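Thiol transferase (Phanerochaete chrysosporium, PDB 4F0B) is a Ure2p-class glutathione transferase that binds oxidized glutathione disulfide and probably catalyses glutathione-dependent thiol transfer reactions. Local coordinates at residues A[110-113]-A[114-118]; A[195-198]-A[199-202]; A[27-30]-A[31-35]; A[208-211]-A[212-215]. All blocks are in the same frame, centred on the assembly; numbering follows the deposited sequence. Where two conformers were deposited one is given.

Three of the four contacts belong to the helical C-terminal half of this GST fold, and one, interaction 3, to its thioredoxin-like N-terminal half. Interactions 3 and 4 touch, their centres 15 Å apart: the salt bridge from R213 NE to E28 OE2 spans 2.8 Å and ties the two halves together, beside A215 packed on E27 and E28. Interactions 2 and 4 lie at opposite ends of helix 201-211, nearest atoms about 5 Å apart. Interaction 1 stands alone, nearest atoms 11 to 12 Å from each of the others, at the dimer interface. A bound glutathione disulfide lies about 10 Å from the side chain of Q117, and one about 13 Å from that of L195.

Interaction 1 (A[110-113]-A[114-118]); sequences KGYS and EELQW
Y112 and L116, one helical turn apart near the start of the long helix 109-139, form the tightly packed part of this i to i+4 contact in the helical domain of the GST fold. L116 CG lies over one face of the tyrosine ring, 4.2 Å from its centroid and offset toward the rim, a CH-pi contact; the methyl CD1 comes to 3.5 Å from Y112 CE2. The ring reaches this place because its CG is anti to the backbone N (chi1 -180°), and its hydroxyl is hydrogen-bonded to the hydroxyl of Y112 of the second subunit. E115, in one of its two conformers, meets the same ring more loosely, its OE1 3.9 Å from Y112 CD1, while its OE2 accepts from the backbone N of R103.

On the solvent side, the exposed K110 leads its chain away from the following turn and contributes mainly its carbonyl, which accepts from E114 N at 2.9 Å. The aliphatic part of E114 lies close by, CG 3.4 Å from K110 O. Back in the buried part, OE1 of Q117 accepts from the backbone N of F82 of the second subunit. The other end of this amide grips the serine one turn earlier: Q117 NE2 donates to S113 OG at 3.0 Å, the oxygen 18° out of the amide plane.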
loop_
_atom_site.group_PDB
_atom_site.type_symbol
_atom_site.label_atom_id
_atom_site.label_comp_id
_atom_site.label_asym_id
_atom_site.label_seq_id
_atom_site.Cartn_x
_atom_site.Cartn_y
_atom_site.Cartn_z
ATOM N N LYS A 110 -15.678 -2.193 11.105
ATOM C CA LYS A 110 -14.704 -3.275 11.297
ATOM C C LYS A 110 -14.380 -3.998 9.996
ATOM O O LYS A 110 -13.222 -4.243 9.695
ATOM C CB LYS A 110 -15.163 -4.277 12.358
ATOM C CG LYS A 110 -15.224 -3.712 13.758
ATOM C CD LYS A 110 -15.597 -4.802 14.748
ATOM C CE LYS A 110 -15.363 -4.346 16.166
ATOM N NZ LYS A 110 -15.903 -5.366 17.139
ATOM N N GLY A 111 -15.399 -4.334 9.214
ATOM C CA GLY A 111 -15.165 -5.025 7.975
ATOM C C GLY A 111 -14.442 -4.161 6.962
ATOM O O GLY A 111 -13.588 -4.621 6.219
ATOM N N TYR A 112 -14.786 -2.870 6.940
ATOM C CA TYR A 112 -14.087 -1.926 6.085
ATOM C C TYR A 112 -12.620 -1.839 6.492
ATOM O O TYR A 112 -11.730 -1.868 5.639
ATOM C CB TYR A 112 -14.761 -0.541 6.147
ATOM C CG TYR A 112 -14.089 0.492 5.277
ATOM C CD1 TYR A 112 -14.235 0.440 3.887
ATOM C CD2 TYR A 112 -13.317 1.506 5.828
ATOM C CE1 TYR A 112 -13.622 1.391 3.058
ATOM C CE2 TYR A 112 -12.685 2.452 5.013
ATOM C CZ TYR A 112 -12.856 2.384 3.642
ATOM O OH TYR A 112 -12.233 3.323 2.820
ATOM N N SER A 113 -12.345 -1.746 7.795
ATOM C CA SER A 113 -10.950 -1.770 8.229
ATOM C C SER A 113 -10.225 -3.043 7.793
ATOM O O SER A 113 -9.119 -2.980 7.288
ATOM C CB SER A 113 -10.865 -1.605 9.733
ATOM O OG SER A 113 -9.487 -1.693 10.130
ATOM N N GLU A 114 -10.861 -4.208 7.952
ATOM C CA GLU A 114 -10.206 -5.426 7.513
ATOM C C GLU A 114 -9.901 -5.411 6.026
ATOM O O GLU A 114 -8.832 -5.878 5.593
ATOM C CB GLU A 114 -11.019 -6.671 7.860
ATOM C CG GLU A 114 -11.168 -6.941 9.351
ATOM C CD GLU A 114 -11.767 -8.319 9.588
ATOM O OE1 GLU A 114 -12.919 -8.369 10.070
ATOM O OE2 GLU A 114 -11.106 -9.350 9.263
ATOM N N GLU A 115 -10.850 -4.911 5.229
ATOM C CA GLU A 115 -10.608 -4.777 3.812
ATOM C C GLU A 115 -9.397 -3.867 3.538
ATOM O O GLU A 115 -8.538 -4.229 2.726
ATOM C CB GLU A 115 -11.893 -4.268 3.159
ATOM C CG GLU A 115 -11.769 -4.025 1.680
ATOM C CD GLU A 115 -12.937 -3.254 1.199
ATOM O OE1 GLU A 115 -12.860 -2.000 1.200
ATOM O OE2 GLU A 115 -13.970 -3.878 0.914
ATOM N N LEU A 116 -9.320 -2.711 4.196
ATOM C CA LEU A 116 -8.142 -1.839 4.062
ATOM C C LEU A 116 -6.862 -2.556 4.485
ATOM O O LEU A 116 -5.833 -2.452 3.826
ATOM C CB LEU A 116 -8.274 -0.571 4.907
ATOM C CG LEU A 116 -9.334 0.438 4.471
ATOM C CD1 LEU A 116 -9.318 1.607 5.437
ATOM C CD2 LEU A 116 -9.042 0.926 3.040
ATOM N N GLN A 117 -6.917 -3.306 5.579
ATOM C CA GLN A 117 -5.703 -3.985 6.038
ATOM C C GLN A 117 -5.196 -4.958 4.983
ATOM O O GLN A 117 -3.978 -4.992 4.702
ATOM C CB GLN A 117 -5.995 -4.725 7.348
ATOM C CG GLN A 117 -6.342 -3.791 8.511
ATOM C CD GLN A 117 -6.731 -4.578 9.722
ATOM O OE1 GLN A 117 -6.008 -5.465 10.162
ATOM N NE2 GLN A 117 -7.918 -4.270 10.286
ATOM N N TRP A 118 -6.087 -5.764 4.393
ATOM C CA TRP A 118 -5.635 -6.714 3.366
ATOM C C TRP A 118 -5.226 -6.049 2.058
ATOM O O TRP A 118 -4.275 -6.503 1.419
ATOM C CB TRP A 118 -6.636 -7.878 3.201
ATOM C CG TRP A 118 -6.588 -8.786 4.396
ATOM C CD1 TRP A 118 -7.404 -8.746 5.479
ATOM C CD2 TRP A 118 -5.614 -9.820 4.659
ATOM N NE1 TRP A 118 -7.025 -9.721 6.401
ATOM C CE2 TRP A 118 -5.917 -10.368 5.918
ATOM C CE3 TRP A 118 -4.544 -10.332 3.947
ATOM C CZ2 TRP A 118 -5.165 -11.416 6.480
ATOM C CZ3 TRP A 118 -3.796 -11.366 4.505
ATOM C CH2 TRP A 118 -4.124 -11.892 5.752
#

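Interaction 2 (A[195-198]-A[199-202]); sequences LDLD and EFPN
Two backbone hydrogen bonds hold this tight turn together: E199 N donates to D196 O and F200 N to L197 O, each over 2.9 Å. Both are i to i+3 bonds, and their donors stand well above the carbonyl planes, by 44° and 68°, as the close curl of the chain requires. Within the first half, D196 adds a side-chain bond, its OD1 taking the backbone N of D198 at 3.0 Å to make an Asx turn; the carboxylate swings there with CG anti to the backbone N (chi1 -176°).

The other polar links run through water and charge. One water accepts from D196 N and donates to E199 OE1 at 2.7 Å, bridging the ends of the turn. The carboxylates of D196 and E199 are also neighbours, OD2 and OE2 being 4.4 Å apart, a closeness of like charges that probably costs some energy at this exposed surface. D198 turns its carboxylate to K204, with which OD1 forms a salt bridge.

The buried ring of F200 collects the van der Waals contacts. The carbonyl oxygen D196 O and L197 CA lie at its edge, and D196 O is 3.5 Å from CD2. The apolar partner L195 crosses the side chain obliquely, its CD2 4.1 Å from F200 CE2. Y159, R160 and D163 of helix 145-166 pack against the same phenylalanine.

An Asx turn and a short 3-10 turn thus lead into helix 201-211 of the C-terminal GST domain, whose N-cap position F200 holds.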
loop_
_atom_site.group_PDB
_atom_site.type_symbol
_atom_site.label_atom_id
_atom_site.label_comp_id
_atom_site.label_asym_id
_atom_site.label_seq_id
_atom_site.Cartn_x
_atom_site.Cartn_y
_atom_site.Cartn_z
ATOM N N LEU A 195 6.943 -19.311 -8.217
ATOM C CA LEU A 195 6.372 -19.995 -7.072
ATOM C C LEU A 195 5.607 -21.214 -7.548
ATOM O O LEU A 195 4.848 -21.158 -8.529
ATOM C CB LEU A 195 5.437 -19.080 -6.272
ATOM C CG LEU A 195 6.091 -18.065 -5.340
ATOM C CD1 LEU A 195 6.613 -16.911 -6.164
ATOM C CD2 LEU A 195 5.071 -17.569 -4.347
ATOM N N ASP A 196 5.765 -22.312 -6.835
ATOM C CA ASP A 196 5.002 -23.503 -7.127
ATOM C C ASP A 196 3.725 -23.411 -6.297
ATOM O O ASP A 196 3.767 -23.570 -5.069
ATOM C CB ASP A 196 5.803 -24.736 -6.696
ATOM C CG ASP A 196 5.111 -26.029 -7.045
ATOM O OD1 ASP A 196 3.925 -26.000 -7.424
ATOM O OD2 ASP A 196 5.765 -27.087 -6.920
ATOM N N LEU A 197 2.596 -23.143 -6.955
ATOM C CA LEU A 197 1.359 -22.967 -6.213
ATOM C C LEU A 197 0.842 -24.256 -5.583
ATOM O O LEU A 197 -0.034 -24.209 -4.719
ATOM C CB LEU A 197 0.251 -22.300 -7.051
ATOM C CG LEU A 197 0.491 -20.816 -7.275
ATOM C CD1 LEU A 197 -0.633 -20.229 -8.141
ATOM C CD2 LEU A 197 0.584 -20.053 -5.952
ATOM N N ASP A 198 1.395 -25.398 -5.971
ATOM C CA ASP A 198 1.080 -26.612 -5.219
ATOM C C ASP A 198 1.553 -26.529 -3.753
ATOM O O ASP A 198 1.040 -27.256 -2.894
ATOM C CB ASP A 198 1.623 -27.883 -5.902
ATOM C CG ASP A 198 0.827 -28.278 -7.122
ATOM O OD1 ASP A 198 -0.304 -27.782 -7.303
ATOM O OD2 ASP A 198 1.326 -29.121 -7.896
ATOM N N GLU A 199 2.521 -25.651 -3.459
ATOM C CA GLU A 199 2.983 -25.456 -2.090
ATOM C C GLU A 199 2.052 -24.531 -1.322
ATOM O O GLU A 199 2.171 -24.383 -0.123
ATOM C CB GLU A 199 4.425 -24.913 -2.069
ATOM C CG GLU A 199 5.446 -25.887 -2.623
ATOM C CD GLU A 199 6.853 -25.291 -2.725
ATOM O OE1 GLU A 199 7.048 -24.110 -2.363
ATOM O OE2 GLU A 199 7.751 -26.021 -3.189
ATOM N N PHE A 200 1.106 -23.924 -2.045
ATOM C CA PHE A 200 0.139 -22.980 -1.459
ATOM C C PHE A 200 -1.243 -23.390 -1.990
ATOM O O PHE A 200 -1.846 -22.690 -2.792
ATOM C CB PHE A 200 0.475 -21.531 -1.882
ATOM C CG PHE A 200 1.882 -21.153 -1.570
ATOM C CD1 PHE A 200 2.227 -20.632 -0.337
ATOM C CD2 PHE A 200 2.880 -21.338 -2.518
ATOM C CE1 PHE A 200 3.574 -20.297 -0.042
ATOM C CE2 PHE A 200 4.216 -21.003 -2.236
ATOM C CZ PHE A 200 4.569 -20.477 -0.991
ATOM N N PRO A 201 -1.750 -24.545 -1.565
ATOM C CA PRO A 201 -2.946 -25.118 -2.213
ATOM C C PRO A 201 -4.216 -24.302 -1.969
ATOM O O PRO A 201 -5.141 -24.347 -2.789
ATOM C CB PRO A 201 -3.049 -26.524 -1.592
ATOM C CG PRO A 201 -2.393 -26.368 -0.241
ATOM C CD PRO A 201 -1.226 -25.421 -0.501
ATOM N N ASN A 202 -4.258 -23.508 -0.896
ATOM C CA ASN A 202 -5.396 -22.613 -0.721
ATOM C C ASN A 202 -5.350 -21.440 -1.682
ATOM O O ASN A 202 -6.361 -21.100 -2.312
ATOM C CB ASN A 202 -5.510 -22.186 0.742
ATOM C CG ASN A 202 -5.691 -23.400 1.671
ATOM O OD1 ASN A 202 -6.803 -23.916 1.808
ATOM N ND2 ASN A 202 -4.601 -23.873 2.259
HETATM O O HOH W 1 7.386 -22.390 -4.438
#

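Interaction 3 (A[27-30]-A[31-35]); sequences EELK and AVYGG
Contacts between successive turns, L29 with Y33 and K30 with G34 and G35, close the C-terminal end of helix 20-33 in the N-terminal domain, one side of which packs on helix 214-222. L29 CD2 lies 3.8 Å from Y33 CE2, the two side chains crossing at a slant, and L29 O receives Y33 N at 2.8 Å as well as a weak bond from V32 N. Over the centre of one face of the tyrosine ring sits V32 CG1, 3.6 Å above the plane, while the hydroxyl is fixed by D96 and E98.

The helix is the crossover of the beta-alpha-beta unit between strands 9-13 and 38-42, part of the thioredoxin-like fold. It ends at G34, where at the backbone angles adopted (phi 86°) a side chain would press on the carbonyl oxygen of the preceding residue; G34 N still donates to K30 O at 2.9 Å.

K30 passes its aliphatic chain beside the following loop, CG 4.0 Å from G35 CA, then bends at chi3 (58°) to bring NZ 2.8 Å from E27 OE2 in a salt bridge. A methionine in its place would probably leave the E27 carboxylate without this charged mate. That oxygen also accepts from the hydroxyl of Y38.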
loop_
_atom_site.group_PDB
_atom_site.type_symbol
_atom_site.label_atom_id
_atom_site.label_comp_id
_atom_site.label_asym_id
_atom_site.label_seq_id
_atom_site.Cartn_x
_atom_site.Cartn_y
_atom_site.Cartn_z
ATOM N N GLU A 27 -15.723 -4.694 -14.735
ATOM C CA GLU A 27 -16.572 -5.723 -15.332
ATOM C C GLU A 27 -17.455 -6.433 -14.296
ATOM O O GLU A 27 -18.595 -6.782 -14.607
ATOM C CB GLU A 27 -15.722 -6.739 -16.112
ATOM C CG GLU A 27 -15.085 -6.187 -17.395
ATOM C CD GLU A 27 -16.123 -5.760 -18.426
ATOM O OE1 GLU A 27 -17.225 -6.371 -18.526
ATOM O OE2 GLU A 27 -15.858 -4.807 -19.194
ATOM N N GLU A 28 -16.964 -6.624 -13.077
ATOM C CA GLU A 28 -17.816 -7.191 -12.024
ATOM C C GLU A 28 -18.986 -6.263 -11.724
ATOM O O GLU A 28 -20.134 -6.709 -11.582
ATOM C CB GLU A 28 -17.027 -7.460 -10.742
ATOM C CG GLU A 28 -15.879 -8.489 -10.860
ATOM C CD GLU A 28 -16.342 -9.946 -10.858
ATOM O OE1 GLU A 28 -17.561 -10.213 -10.844
ATOM O OE2 GLU A 28 -15.452 -10.808 -10.888
ATOM N N LEU A 29 -18.701 -4.953 -11.687
ATOM C CA LEU A 29 -19.759 -3.968 -11.450
ATOM C C LEU A 29 -20.751 -3.956 -12.603
ATOM O O LEU A 29 -21.967 -3.939 -12.388
ATOM C CB LEU A 29 -19.142 -2.580 -11.266
ATOM C CG LEU A 29 -18.292 -2.406 -10.009
ATOM C CD1 LEU A 29 -17.525 -1.079 -10.084
ATOM C CD2 LEU A 29 -19.167 -2.444 -8.747
ATOM N N LYS A 30 -20.254 -3.970 -13.835
ATOM C CA LYS A 30 -21.147 -3.986 -15.000
ATOM C C LYS A 30 -22.095 -5.205 -14.958
ATOM O O LYS A 30 -23.281 -5.076 -15.302
ATOM C CB LYS A 30 -20.347 -3.971 -16.311
ATOM C CG LYS A 30 -19.700 -2.610 -16.666
ATOM C CD LYS A 30 -18.624 -2.755 -17.736
ATOM C CE LYS A 30 -19.159 -3.368 -19.033
ATOM N NZ LYS A 30 -18.107 -3.343 -20.118
ATOM N N ALA A 31 -21.594 -6.365 -14.530
ATOM C CA ALA A 31 -22.431 -7.564 -14.506
ATOM C C ALA A 31 -23.528 -7.504 -13.449
ATOM O O ALA A 31 -24.600 -8.100 -13.629
ATOM C CB ALA A 31 -21.582 -8.806 -14.308
ATOM N N VAL A 32 -23.279 -6.808 -12.353
ATOM C CA VAL A 32 -24.276 -6.689 -11.285
ATOM C C VAL A 32 -25.225 -5.500 -11.470
ATOM O O VAL A 32 -26.446 -5.653 -11.304
ATOM C CB VAL A 32 -23.586 -6.617 -9.901
ATOM C CG1 VAL A 32 -24.606 -6.147 -8.821
ATOM C CG2 VAL A 32 -22.966 -7.971 -9.561
ATOM N N TYR A 33 -24.688 -4.354 -11.890
ATOM C CA TYR A 33 -25.412 -3.081 -11.918
ATOM C C TYR A 33 -25.740 -2.536 -13.302
ATOM O O TYR A 33 -26.526 -1.588 -13.416
ATOM C CB TYR A 33 -24.612 -2.002 -11.176
ATOM C CG TYR A 33 -24.334 -2.320 -9.718
ATOM C CD1 TYR A 33 -25.339 -2.232 -8.762
ATOM C CD2 TYR A 33 -23.064 -2.707 -9.303
ATOM C CE1 TYR A 33 -25.119 -2.530 -7.433
ATOM C CE2 TYR A 33 -22.818 -3.004 -7.967
ATOM C CZ TYR A 33 -23.844 -2.909 -7.036
ATOM O OH TYR A 33 -23.619 -3.187 -5.716
ATOM N N GLY A 34 -25.120 -3.095 -14.334
ATOM C CA GLY A 34 -25.330 -2.641 -15.701
ATOM C C GLY A 34 -24.420 -1.477 -16.104
ATOM O O GLY A 34 -24.535 -0.933 -17.205
ATOM N N GLY A 35 -23.495 -1.103 -15.216
ATOM C CA GLY A 35 -22.534 -0.037 -15.468
ATOM C C GLY A 35 -21.565 0.046 -14.288
ATOM O O GLY A 35 -21.706 -0.727 -13.336
#

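Interaction 4 (A[208-211]-A[212-215]); sequences ERIE and KRPA
R213 folds its aliphatic chain against the last turn of helix 201-211, with CG 3.3 Å from I210 O and 3.7 Å from R209 O. Its backbone N donates to I210 O at 3.0 Å, standing 54° above the carbonyl plane. K212, by contrast, runs extended past E208 O, which its CG approaches to 3.4 Å and to which K212 N donates a longer bond of 3.3 Å.

A water extends this shell, donating to R209 O and accepting from R213 NH1, each at 3.0 Å; it lies in the guanidinium plane, at the edge. A bend at chi3 (66°) swings the guanidinium away from the helix end, toward E28 and Y176.

Further out, R213 NE makes a salt bridge with E28 of the N-terminal domain and the guanidinium a cation-pi contact with Y176. With a leucine here, the salt bridge to E28 and the cation-pi contact would probably be lost, and the water would lose its donor NH1. E211 is held by a salt bridge to R188.

R213 is the N-cap residue of helix 214-222, and the segment forms the short link between two successive helices of the GST C-terminal domain, at its border with the thioredoxin-like domain.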
loop_
_atom_site.group_PDB
_atom_site.type_symbol
_atom_site.label_atom_id
_atom_site.label_comp_id
_atom_site.label_asym_id
_atom_site.label_seq_id
_atom_site.Cartn_x
_atom_site.Cartn_y
_atom_site.Cartn_z
ATOM N N GLU A 208 -7.893 -20.314 -9.019
ATOM C CA GLU A 208 -8.707 -21.034 -9.993
ATOM C C GLU A 208 -10.173 -20.588 -9.956
ATOM O O GLU A 208 -10.795 -20.381 -11.037
ATOM C CB GLU A 208 -8.563 -22.519 -9.747
ATOM C CG GLU A 208 -7.183 -23.010 -10.151
ATOM C CD GLU A 208 -6.888 -24.456 -9.773
ATOM O OE1 GLU A 208 -7.683 -25.064 -9.027
ATOM O OE2 GLU A 208 -5.833 -24.968 -10.222
ATOM N N ARG A 209 -10.738 -20.405 -8.760
ATOM C CA ARG A 209 -12.157 -20.038 -8.720
ATOM C C ARG A 209 -12.402 -18.616 -9.202
ATOM O O ARG A 209 -13.504 -18.305 -9.698
ATOM C CB ARG A 209 -12.819 -20.322 -7.356
ATOM C CG ARG A 209 -12.422 -19.412 -6.204
ATOM C CD ARG A 209 -13.207 -19.745 -4.887
ATOM N NE ARG A 209 -12.907 -21.113 -4.455
ATOM C CZ ARG A 209 -11.919 -21.445 -3.619
ATOM N NH1 ARG A 209 -11.701 -22.734 -3.348
ATOM N NH2 ARG A 209 -11.168 -20.531 -3.009
ATOM N N ILE A 210 -11.413 -17.737 -9.068
ATOM C CA ILE A 210 -11.540 -16.368 -9.541
ATOM C C ILE A 210 -11.305 -16.319 -11.054
ATOM O O ILE A 210 -12.035 -15.636 -11.791
ATOM C CB ILE A 210 -10.592 -15.429 -8.788
ATOM C CG1 ILE A 210 -11.036 -15.328 -7.307
ATOM C CG2 ILE A 210 -10.605 -14.016 -9.412
ATOM C CD1 ILE A 210 -10.037 -14.696 -6.379
ATOM N N GLU A 211 -10.302 -17.060 -11.524
ATOM C CA GLU A 211 -9.985 -17.062 -12.962
ATOM C C GLU A 211 -11.195 -17.468 -13.814
ATOM O O GLU A 211 -11.363 -16.962 -14.929
ATOM C CB GLU A 211 -8.751 -17.975 -13.234
ATOM C CG GLU A 211 -8.203 -17.970 -14.666
ATOM C CD GLU A 211 -7.251 -16.817 -14.997
ATOM O OE1 GLU A 211 -6.533 -16.313 -14.110
ATOM O OE2 GLU A 211 -7.176 -16.463 -16.195
ATOM N N LYS A 212 -12.035 -18.379 -13.294
ATOM C CA LYS A 212 -13.187 -18.899 -14.030
ATOM C C LYS A 212 -14.309 -17.863 -14.201
ATOM O O LYS A 212 -15.216 -18.087 -14.989
ATOM C CB LYS A 212 -13.735 -20.160 -13.329
ATOM C CG LYS A 212 -12.875 -21.389 -13.464
ATOM C CD LYS A 212 -13.509 -22.514 -12.670
ATOM C CE LYS A 212 -12.587 -23.722 -12.555
ATOM N NZ LYS A 212 -13.227 -24.766 -11.709
ATOM N N ARG A 213 -14.273 -16.752 -13.463
ATOM C CA ARG A 213 -15.389 -15.789 -13.543
ATOM C C ARG A 213 -15.381 -15.051 -14.880
ATOM O O ARG A 213 -14.359 -14.510 -15.291
ATOM C CB ARG A 213 -15.284 -14.766 -12.408
ATOM C CG ARG A 213 -15.276 -15.363 -10.995
ATOM C CD ARG A 213 -15.028 -14.263 -9.942
ATOM N NE ARG A 213 -16.126 -13.288 -9.865
ATOM C CZ ARG A 213 -17.206 -13.427 -9.098
ATOM N NH1 ARG A 213 -17.375 -14.524 -8.364
ATOM N NH2 ARG A 213 -18.126 -12.489 -9.047
ATOM N N PRO A 214 -16.520 -15.043 -15.587
ATOM C CA PRO A 214 -16.567 -14.297 -16.850
ATOM C C PRO A 214 -16.157 -12.826 -16.712
ATOM O O PRO A 214 -15.503 -12.316 -17.621
ATOM C CB PRO A 214 -18.037 -14.443 -17.269
ATOM C CG PRO A 214 -18.417 -15.809 -16.739
ATOM C CD PRO A 214 -17.722 -15.884 -15.390
ATOM N N ALA A 215 -16.515 -12.159 -15.628
ATOM C CA ALA A 215 -16.135 -10.755 -15.505
ATOM C C ALA A 215 -14.625 -10.592 -15.379
ATOM O O ALA A 215 -14.065 -9.598 -15.858
ATOM C CB ALA A 215 -16.852 -10.103 -14.336
HETATM O O HOH W 2 -15.625 -16.962 -8.076
#